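Local coordinates for putative isomerase YbhH (Escherichia coli, PDB 6OTV), which probably acts as an isomerase, as other PrpF-like proteins do, though its substrate and reaction are not established, at residues A[183-188]-A[227-232]; A[194-199]-A[248-253]. All blocks are in the same frame, centred on the assembly; numbering follows the deposited sequence.

Contact 1 (A[183-188]-A[227-232]); sequences YFDDVP and IESIRL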
loop_
_atom_site.group_PDB
_atom_site.type_symbol
_atom_site.label_atom_id
_atom_site.label_comp_id
_atom_site.label_asym_id
_atom_site.label_seq_id
_atom_site.Cartn_x
_atom_site.Cartn_y
_atom_site.Cartn_z
ATOM N N TYR A 183 30.676 -2.989 -15.466
ATOM C CA TYR A 183 31.832 -3.823 -15.761
ATOM C C TYR A 183 32.757 -3.835 -14.556
ATOM O O TYR A 183 33.157 -2.776 -14.063
ATOM C CB TYR A 183 32.577 -3.325 -17.005
ATOM C CG TYR A 183 31.770 -3.452 -18.274
ATOM C CD1 TYR A 183 31.873 -4.582 -19.076
ATOM C CD2 TYR A 183 30.895 -2.446 -18.666
ATOM C CE1 TYR A 183 31.133 -4.705 -20.236
ATOM C CE2 TYR A 183 30.150 -2.560 -19.826
ATOM C CZ TYR A 183 30.272 -3.691 -20.606
ATOM O OH TYR A 183 29.532 -3.808 -21.760
ATOM N N PHE A 184 33.079 -5.033 -14.080
ATOM C CA PHE A 184 34.031 -5.219 -12.997
ATOM C C PHE A 184 34.918 -6.399 -13.358
ATOM O O PHE A 184 34.411 -7.484 -13.659
ATOM C CB PHE A 184 33.323 -5.465 -11.660
ATOM C CG PHE A 184 32.338 -4.392 -11.288
ATOM C CD1 PHE A 184 32.767 -3.209 -10.710
ATOM C CD2 PHE A 184 30.985 -4.569 -11.511
ATOM C CE1 PHE A 184 31.862 -2.223 -10.364
ATOM C CE2 PHE A 184 30.077 -3.590 -11.166
ATOM C CZ PHE A 184 30.514 -2.415 -10.593
ATOM N N ASP A 185 36.234 -6.177 -13.343
ATOM C CA ASP A 185 37.207 -7.202 -13.723
ATOM C C ASP A 185 36.940 -7.711 -15.138
ATOM O O ASP A 185 37.047 -8.907 -15.418
ATOM C CB ASP A 185 37.214 -8.358 -12.718
ATOM C CG ASP A 185 37.347 -7.881 -11.285
ATOM O OD1 ASP A 185 37.495 -6.659 -11.074
ATOM O OD2 ASP A 185 37.297 -8.729 -10.368
ATOM N N ASP A 186 36.571 -6.789 -16.032
ATOM C CA ASP A 186 36.310 -7.087 -17.443
ATOM C C ASP A 186 35.186 -8.105 -17.620
ATOM O O ASP A 186 35.168 -8.863 -18.593
ATOM C CB ASP A 186 37.583 -7.561 -18.152
ATOM C CG ASP A 186 38.716 -6.561 -18.035
ATOM O OD1 ASP A 186 38.444 -5.344 -18.115
ATOM O OD2 ASP A 186 39.876 -6.989 -17.854
ATOM N N VAL A 187 34.237 -8.126 -16.690
ATOM C CA VAL A 187 33.087 -9.018 -16.741
ATOM C C VAL A 187 31.829 -8.161 -16.808
ATOM O O VAL A 187 31.567 -7.378 -15.889
ATOM C CB VAL A 187 33.030 -9.964 -15.530
ATOM C CG1 VAL A 187 31.800 -10.859 -15.611
ATOM C CG2 VAL A 187 34.301 -10.794 -15.438
ATOM N N PRO A 188 31.021 -8.263 -17.864
ATOM C CA PRO A 188 29.770 -7.490 -17.923
ATOM C C PRO A 188 28.749 -8.056 -16.947
ATOM O O PRO A 188 28.380 -9.228 -17.031
ATOM C CB PRO A 188 29.318 -7.658 -19.378
ATOM C CG PRO A 188 29.909 -8.966 -19.799
ATOM C CD PRO A 188 31.224 -9.087 -19.069
ATOM N N ILE A 227 34.262 -14.252 -7.615
ATOM C CA ILE A 227 32.922 -13.750 -7.330
ATOM C C ILE A 227 32.976 -12.652 -6.274
ATOM O O ILE A 227 32.299 -11.624 -6.396
ATOM C CB ILE A 227 31.998 -14.907 -6.906
ATOM C CG1 ILE A 227 31.747 -15.851 -8.082
ATOM C CG2 ILE A 227 30.680 -14.374 -6.369
ATOM C CD1 ILE A 227 30.840 -17.018 -7.747
ATOM N N GLU A 228 33.786 -12.843 -5.229
ATOM C CA GLU A 228 33.880 -11.843 -4.169
ATOM C C GLU A 228 34.465 -10.534 -4.685
ATOM O O GLU A 228 34.011 -9.452 -4.294
ATOM C CB GLU A 228 34.718 -12.381 -3.009
ATOM C CG GLU A 228 33.926 -13.189 -2.001
ATOM C CD GLU A 228 32.937 -12.338 -1.227
ATOM O OE1 GLU A 228 33.190 -11.126 -1.063
ATOM O OE2 GLU A 228 31.904 -12.881 -0.785
ATOM N N SER A 229 35.474 -10.613 -5.556
ATOM C CA SER A 229 36.051 -9.403 -6.135
ATOM C C SER A 229 34.989 -8.563 -6.829
ATOM O O SER A 229 34.998 -7.331 -6.736
ATOM C CB SER A 229 37.165 -9.772 -7.117
ATOM O OG SER A 229 37.580 -8.642 -7.864
ATOM N N ILE A 230 34.057 -9.215 -7.524
ATOM C CA ILE A 230 32.998 -8.484 -8.206
ATOM C C ILE A 230 31.930 -8.020 -7.221
ATOM O O ILE A 230 31.348 -6.943 -7.396
ATOM C CB ILE A 230 32.399 -9.352 -9.325
ATOM C CG1 ILE A 230 33.508 -9.894 -10.227
ATOM C CG2 ILE A 230 31.396 -8.557 -10.145
ATOM C CD1 ILE A 230 33.019 -10.856 -11.288
ATOM N N ARG A 231 31.664 -8.800 -6.170
ATOM C CA ARG A 231 30.603 -8.438 -5.234
ATOM C C ARG A 231 30.991 -7.223 -4.401
ATOM O O ARG A 231 30.200 -6.283 -4.253
ATOM C CB ARG A 231 30.264 -9.615 -4.324
ATOM C CG ARG A 231 29.081 -9.320 -3.415
ATOM C CD ARG A 231 28.806 -10.453 -2.453
ATOM N NE ARG A 231 29.734 -10.466 -1.327
ATOM C CZ ARG A 231 29.521 -9.833 -0.177
ATOM N NH1 ARG A 231 28.409 -9.132 0.004
ATOM N NH2 ARG A 231 30.422 -9.901 0.794
ATOM N N LEU A 232 32.198 -7.238 -3.826
ATOM C CA LEU A 232 32.673 -6.076 -3.082
ATOM C C LEU A 232 32.694 -4.837 -3.967
ATOM O O LEU A 232 32.337 -3.740 -3.524
ATOM C CB LEU A 232 34.066 -6.350 -2.510
ATOM C CG LEU A 232 34.254 -7.604 -1.652
ATOM C CD1 LEU A 232 35.721 -7.794 -1.297
ATOM C CD2 LEU A 232 33.403 -7.539 -0.396
#

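Contact 2 (A[194-199]-A[248-253]); sequences MAMPVV and IPKPVL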
loop_
_atom_site.group_PDB
_atom_site.type_symbol
_atom_site.label_atom_id
_atom_site.label_comp_id
_atom_site.label_asym_id
_atom_site.label_seq_id
_atom_site.Cartn_x
_atom_site.Cartn_y
_atom_site.Cartn_z
ATOM N N MET A 194 15.670 -5.350 -6.932
ATOM C CA MET A 194 14.260 -5.727 -7.051
ATOM C C MET A 194 13.997 -6.830 -6.031
ATOM O O MET A 194 14.408 -7.976 -6.236
ATOM C CB MET A 194 13.919 -6.189 -8.466
ATOM C CG MET A 194 13.426 -5.083 -9.386
ATOM S SD MET A 194 11.803 -4.442 -8.918
ATOM C CE MET A 194 10.776 -5.889 -9.152
ATOM N N ALA A 195 13.331 -6.469 -4.929
ATOM C CA ALA A 195 13.060 -7.359 -3.799
ATOM C C ALA A 195 14.343 -7.787 -3.090
ATOM O O ALA A 195 14.308 -8.187 -1.922
ATOM C CB ALA A 195 12.262 -8.589 -4.246
ATOM N N MET A 196 15.474 -7.691 -3.776
ATOM C CA MET A 196 16.774 -8.055 -3.232
ATOM C C MET A 196 17.858 -7.411 -4.086
ATOM O O MET A 196 17.794 -7.482 -5.319
ATOM C CB MET A 196 16.944 -9.577 -3.198
ATOM C CG MET A 196 18.318 -10.054 -2.744
ATOM S SD MET A 196 18.657 -9.706 -1.004
ATOM C CE MET A 196 17.407 -10.713 -0.212
ATOM N N PRO A 197 18.844 -6.750 -3.481
ATOM C CA PRO A 197 19.999 -6.272 -4.258
ATOM C C PRO A 197 20.838 -7.455 -4.718
ATOM O O PRO A 197 21.333 -8.232 -3.901
ATOM C CB PRO A 197 20.763 -5.391 -3.260
ATOM C CG PRO A 197 19.790 -5.105 -2.159
ATOM C CD PRO A 197 18.894 -6.297 -2.082
ATOM N N VAL A 198 20.979 -7.601 -6.034
ATOM C CA VAL A 198 21.766 -8.685 -6.608
ATOM C C VAL A 198 22.678 -8.122 -7.686
ATOM O O VAL A 198 22.407 -7.073 -8.278
ATOM C CB VAL A 198 20.887 -9.817 -7.195
ATOM C CG1 VAL A 198 19.947 -10.387 -6.139
ATOM C CG2 VAL A 198 20.116 -9.327 -8.413
ATOM N N VAL A 199 23.774 -8.833 -7.934
ATOM C CA VAL A 199 24.658 -8.559 -9.059
ATOM C C VAL A 199 24.623 -9.783 -9.965
ATOM O O VAL A 199 24.987 -10.890 -9.546
ATOM C CB VAL A 199 26.089 -8.219 -8.605
ATOM C CG1 VAL A 199 26.544 -9.150 -7.490
ATOM C CG2 VAL A 199 27.049 -8.268 -9.781
ATOM N N ILE A 248 24.554 -8.681 1.460
ATOM C CA ILE A 248 24.104 -8.138 0.181
ATOM C C ILE A 248 25.268 -7.394 -0.470
ATOM O O ILE A 248 26.176 -6.933 0.238
ATOM C CB ILE A 248 22.882 -7.220 0.365
ATOM C CG1 ILE A 248 23.255 -6.043 1.268
ATOM C CG2 ILE A 248 21.705 -7.988 0.943
ATOM C CD1 ILE A 248 22.227 -4.960 1.342
ATOM N N PRO A 249 25.305 -7.268 -1.815
ATOM C CA PRO A 249 24.334 -7.861 -2.743
ATOM C C PRO A 249 24.557 -9.355 -2.912
ATOM O O PRO A 249 25.678 -9.822 -2.726
ATOM C CB PRO A 249 24.606 -7.122 -4.051
ATOM C CG PRO A 249 26.071 -6.857 -3.993
ATOM C CD PRO A 249 26.331 -6.495 -2.541
ATOM N N LYS A 250 23.504 -10.091 -3.236
ATOM C CA LYS A 250 23.636 -11.519 -3.484
ATOM C C LYS A 250 24.091 -11.735 -4.922
ATOM O O LYS A 250 23.353 -11.388 -5.851
ATOM C CB LYS A 250 22.312 -12.228 -3.246
ATOM C CG LYS A 250 21.763 -12.089 -1.840
ATOM C CD LYS A 250 21.975 -13.353 -1.015
ATOM C CE LYS A 250 21.128 -13.330 0.263
ATOM N NZ LYS A 250 21.359 -12.097 1.071
ATOM N N PRO A 251 25.286 -12.279 -5.154
ATOM C CA PRO A 251 25.715 -12.542 -6.534
ATOM C C PRO A 251 24.982 -13.739 -7.116
ATOM O O PRO A 251 24.714 -14.725 -6.425
ATOM C CB PRO A 251 27.219 -12.808 -6.397
ATOM C CG PRO A 251 27.394 -13.272 -4.994
ATOM C CD PRO A 251 26.351 -12.565 -4.177
ATOM N N VAL A 252 24.636 -13.632 -8.398
ATOM C CA VAL A 252 23.878 -14.661 -9.103
ATOM C C VAL A 252 24.597 -14.990 -10.401
ATOM O O VAL A 252 24.749 -14.120 -11.267
ATOM C CB VAL A 252 22.435 -14.221 -9.401
ATOM C CG1 VAL A 252 21.720 -15.321 -10.162
ATOM C CG2 VAL A 252 21.699 -13.875 -8.113
ATOM N N LEU A 253 25.030 -16.240 -10.541
ATOM C CA LEU A 253 25.549 -16.723 -11.812
ATOM C C LEU A 253 24.388 -17.163 -12.696
ATOM O O LEU A 253 23.523 -17.927 -12.259
ATOM C CB LEU A 253 26.519 -17.883 -11.592
ATOM C CG LEU A 253 27.771 -17.587 -10.767
ATOM C CD1 LEU A 253 28.698 -18.792 -10.775
ATOM C CD2 LEU A 253 28.483 -16.358 -11.305
#

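Contact 1 (A[183-188]-A[227-232])
Ile230 gives the largest apolar surface of this contact, its side chain lying between the helix that carries it and the hairpin turn of 183-188. Its two branches have different partners. The methyl CG2 reaches Phe184, where Ile230 CG2 lies 3.9 Å from Phe184 CB and meets the ring obliquely. The other branch, with CG1 anti to the carbonyl carbon (chi1 -52°) and the chain extended beyond it, brings the terminal methyl up to Val187; Ile230 CD1 stops 4.3 Å from Val187 CB. The isoleucine therefore touches both residues at the ends of the turn, while the CA atoms of Phe184 and Ile230 are 5.9 Å apart.

Asp185 adds the polar part. It is the first of the two middle residues of a type I' turn from Phe184 to Val187, closed by Val187 N to Phe184 O at 3.1 Å. From there its carboxylate reaches across to Ser229, one residue before Ile230 on the helix. Ser229 OG donates to Asp185 OD2 over a short 2.5 Å, and the carboxylate oxygen accepts with its syn lone pair, on the side of its other oxygen. The serine hydroxyl is anti to its own backbone N (chi1 170°), which sets it facing the aspartate. Asp185 OD2 also passes 4.0 Å from Ile230 CG1, so the polar bond runs beside the apolar patch, at its more exposed margin.

In the fold, this is a beta-hairpin packed by its turn end against helix 221-237. Phe184 also touches Gln233 and Ala237 farther along that helix. Val189, on strand 187-193, adds to the apolar patch against both Phe184 and Ile230, and Tyr205 from a loop packs on Val187.

Contact 2 (A[194-199]-A[248-253])
Pro197 and Lys250 start a short parallel pairing of strands 197-199 and 250-253, in which the backbone makes three hydrogen bonds. Lys250 N donates to Pro197 O at 2.9 Å, lying in the carbonyl plane. Val199 N returns to Lys250 O in a weak bond of 3.3 Å, and Val252 N closes the series on Val199 O at 3.0 Å. Lys250 thus uses both its N and its O on the neighbouring strand, as does Val199, the alternation expected of parallel strands. The short segments are strongly twisted, with 42° between their directions. CA-H...O contacts from Val198 to Lys250 O and from Pro251 to Val199 O supplement the pairing.

Apolar packing follows on both faces. On one, Val198 and Lys250 are paired across the strands, their side chains crossing at about a right angle, with Val198 CG1 4.2 Å from Lys250 CB. On the other, Val199 CG1 sits 3.9 Å from Pro251 CB and also reaches the ring of Pro249; a chi1 of 43° swings this methyl between the backbone N and carbonyl carbon. Just before the strands, Met196 bends at chi2 and chi3 and brings SD to 4.0 Å from both Ile248 CG2 and Lys250 CG. Pro197 packs on Ile248 and on Pro249, which follows a cis peptide bond.

The one charged group has its polar partner nearby: Lys250 NZ bonds to Val247 O, while its aliphatic stem serves the packing. An acetate ion, probably from the crystallisation liquor, lies beside Met196. Pro249 and Pro251 have no N-H to give, so the N-H groups this strand offers to 197-199 are those of Lys250 and Val252. The chemistry is that of a largely buried strand pair, its backbone bonds flanked mostly by apolar side chains, with the more open end at Met196 and Lys250.

Overall arrangement
The centre of contact 2 is about 12 Å from the centre of the chain and that of contact 1 about 24 Å; both are largely buried, but contact 1 has an exposed polar margin. Their chemistry differs: strand pairing within mostly apolar surroundings in 194-199 with 248-253, and helix-to-hairpin packing with one side-chain hydrogen bond in 183-188 with 227-232. Strands 187-193 and 197-202 are consecutive neighbours in the same sheet, and helix 221-237 precedes strand 250-255, so the segments alternate along the chain. The two meet directly: Ile227 CG2 is 3.7 Å from Pro251 CG, and Arg231 packs along Pro249 and Pro251. The helix that holds the hairpin on one side covers the strand pair on another.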